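Local atomic coordinates of 6-phosphogluconate dehydrogenase, NAD-binding (PDB entry 6SMT), a protein that reduces imines with S selectivity, binding NADPH in a Rossmann-type domain and probably using it as the hydride donor. Residues Gln227-Asp231 against Asp232-Asp236. Numbering follows the deposited sequence.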
loop_
_atom_site.group_PDB
_atom_site.type_symbol
_atom_site.label_atom_id
_atom_site.label_comp_id
_atom_site.label_asym_id
_atom_site.label_seq_id
_atom_site.Cartn_x
_atom_site.Cartn_y
_atom_site.Cartn_z
ATOM N N GLN B 227 5.181 9.339 -13.041
ATOM C CA GLN B 227 5.417 10.323 -14.121
ATOM C C GLN B 227 6.389 11.387 -13.646
ATOM O O GLN B 227 7.275 11.778 -14.399
ATOM C CB GLN B 227 4.088 10.855 -14.605
ATOM C CG GLN B 227 4.298 11.747 -15.856
ATOM C CD GLN B 227 4.679 10.904 -17.057
ATOM O OE1 GLN B 227 3.978 9.925 -17.316
ATOM N NE2 GLN B 227 5.826 11.189 -17.708
ATOM N N ARG B 228 6.233 11.875 -12.428
ATOM C CA ARG B 228 7.123 12.899 -11.886
ATOM C C ARG B 228 8.533 12.383 -11.747
ATOM O O ARG B 228 9.477 13.123 -12.006
ATOM C CB ARG B 228 6.559 13.384 -10.551
ATOM C CG ARG B 228 5.325 14.255 -10.662
ATOM C CD ARG B 228 4.836 14.706 -9.315
ATOM N NE ARG B 228 3.870 15.811 -9.254
ATOM C CZ ARG B 228 4.219 17.110 -9.213
ATOM N NH1 ARG B 228 5.482 17.474 -9.412
ATOM N NH2 ARG B 228 3.276 18.010 -8.971
ATOM N N VAL B 229 8.670 11.164 -11.312
ATOM C CA VAL B 229 10.019 10.554 -11.216
ATOM C C VAL B 229 10.648 10.437 -12.592
ATOM O O VAL B 229 11.829 10.862 -12.771
ATOM C CB VAL B 229 9.909 9.220 -10.492
ATOM C CG1 VAL B 229 11.200 8.447 -10.632
ATOM C CG2 VAL B 229 9.575 9.377 -9.049
ATOM N N GLU B 230 9.881 10.019 -13.593
ATOM C CA GLU B 230 10.443 9.930 -14.966
ATOM C C GLU B 230 10.808 11.268 -15.556
ATOM O O GLU B 230 11.834 11.332 -16.241
ATOM C CB GLU B 230 9.409 9.317 -15.884
ATOM C CG GLU B 230 9.667 7.862 -15.921
ATOM C CD GLU B 230 8.851 7.021 -16.904
ATOM O OE1 GLU B 230 7.890 7.562 -17.561
ATOM O OE2 GLU B 230 9.193 5.871 -17.025
ATOM N N ASP B 231 10.017 12.297 -15.292
ATOM C CA ASP B 231 10.141 13.668 -15.808
ATOM C C ASP B 231 11.160 14.425 -14.961
ATOM O O ASP B 231 11.570 15.505 -15.386
ATOM C CB ASP B 231 8.793 14.410 -15.836
ATOM C CG ASP B 231 7.772 13.877 -16.822
ATOM O OD1 ASP B 231 8.229 13.202 -17.728
ATOM O OD2 ASP B 231 6.565 14.229 -16.714
ATOM N N ASP B 232 11.553 13.913 -13.800
ATOM C CA ASP B 232 12.329 14.692 -12.824
ATOM C C ASP B 232 11.595 15.992 -12.542
ATOM O O ASP B 232 12.196 17.052 -12.621
ATOM C CB ASP B 232 13.749 15.020 -13.322
ATOM C CG ASP B 232 14.705 15.465 -12.216
ATOM O OD1 ASP B 232 14.416 15.196 -11.037
ATOM O OD2 ASP B 232 15.733 16.125 -12.550
ATOM N N ARG B 233 10.297 15.929 -12.231
ATOM C CA ARG B 233 9.423 17.098 -12.113
ATOM C C ARG B 233 8.758 16.990 -10.727
ATOM O O ARG B 233 7.770 16.254 -10.626
ATOM C CB ARG B 233 8.364 17.160 -13.217
ATOM C CG ARG B 233 7.534 18.418 -13.119
ATOM C CD ARG B 233 6.381 18.418 -14.059
ATOM N NE ARG B 233 5.299 17.555 -13.647
ATOM C CZ ARG B 233 4.319 17.905 -12.834
ATOM N NH1 ARG B 233 4.194 19.156 -12.322
ATOM N NH2 ARG B 233 3.389 17.007 -12.641
ATOM N N HIS B 234 9.291 17.696 -9.737
ATOM C CA HIS B 234 8.819 17.616 -8.338
ATOM C C HIS B 234 8.207 18.932 -7.887
ATOM O O HIS B 234 7.901 19.048 -6.704
ATOM C CB HIS B 234 9.954 17.121 -7.464
ATOM C CG HIS B 234 10.518 15.823 -7.959
ATOM N ND1 HIS B 234 9.874 14.656 -7.812
ATOM C CD2 HIS B 234 11.630 15.570 -8.680
ATOM C CE1 HIS B 234 10.597 13.681 -8.329
ATOM N NE2 HIS B 234 11.682 14.204 -8.889
ATOM N N SER B 235 8.035 19.892 -8.774
ATOM C CA SER B 235 7.465 21.198 -8.433
ATOM C C SER B 235 5.941 21.256 -8.575
ATOM O O SER B 235 5.308 20.259 -8.913
ATOM C CB SER B 235 8.129 22.238 -9.366
ATOM O OG SER B 235 8.079 21.742 -10.706
ATOM N N ASP B 236 5.329 22.405 -8.246
ATOM C CA ASP B 236 3.854 22.595 -8.313
ATOM C C ASP B 236 3.167 21.450 -7.545
ATOM O O ASP B 236 2.278 20.822 -8.047
ATOM C CB ASP B 236 3.360 22.675 -9.744
ATOM C CG ASP B 236 4.002 23.876 -10.483
ATOM O OD1 ASP B 236 3.960 24.970 -9.919
ATOM O OD2 ASP B 236 4.622 23.688 -11.596
HETATM O O HOH W 1 13.196 12.094 -10.524
HETATM O O HOH W 2 5.483 14.977 -14.350
#
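Arg228, in the last turn of helix 204-231, reaches past the helix end to the carbonyl oxygens of Arg233 and Ser235 in the loop that follows. Its chain runs extended from CG to NE, which carries the guanidinium level with three loop carbonyls. NH1 and NH2 grip Ser235 O end-on, at 2.8 and 3.0 Å, with the oxygen almost in the guanidinium plane. NH1 also donates to Arg233 O at 2.9 Å, although it approaches from above that carbonyl's plane, and NH2 adds a weak bond to Asp236 O. Arginine suits this buried place because its planar cation has N-H groups on three nitrogens: NE pairs with Glu224, one turn back, in a salt bridge while NH1 and NH2 serve the carbonyls.

The helix itself closes in a Schellman motif: Arg233 N donates to Arg228 O on an in-plane lone pair (2.9 Å), and Asp232 N to Val229 O. Asp232 takes the left-handed conformation (phi 53°) that ends the helix, and its carboxylate accepts weakly from water 1.

Arg233 is long enough to fold back, bent at chi3 (75°), so that its guanidinium lies over that of Arg228, NH2 above the centre and planes 26° apart. Water 2 accepts from Arg233 NE and donates to Asp231 OD2, both at 2.7 Å; Asp231's carboxylate can also accept, weakly, from Gln227 NE2. His234 offers NE2 to water 1, which donates to Val229 O, and ND1 to Ser286 OG.

Glu224, the carbonyl oxygens and the water-linked Asp231 probably offset the two stacked like charges. One buried guanidinium thus satisfies three loop carbonyl oxygens, Asp236 O only weakly, adding to the Schellman bonds and water bridge as the chain leads toward Ser238, which binds NADPH.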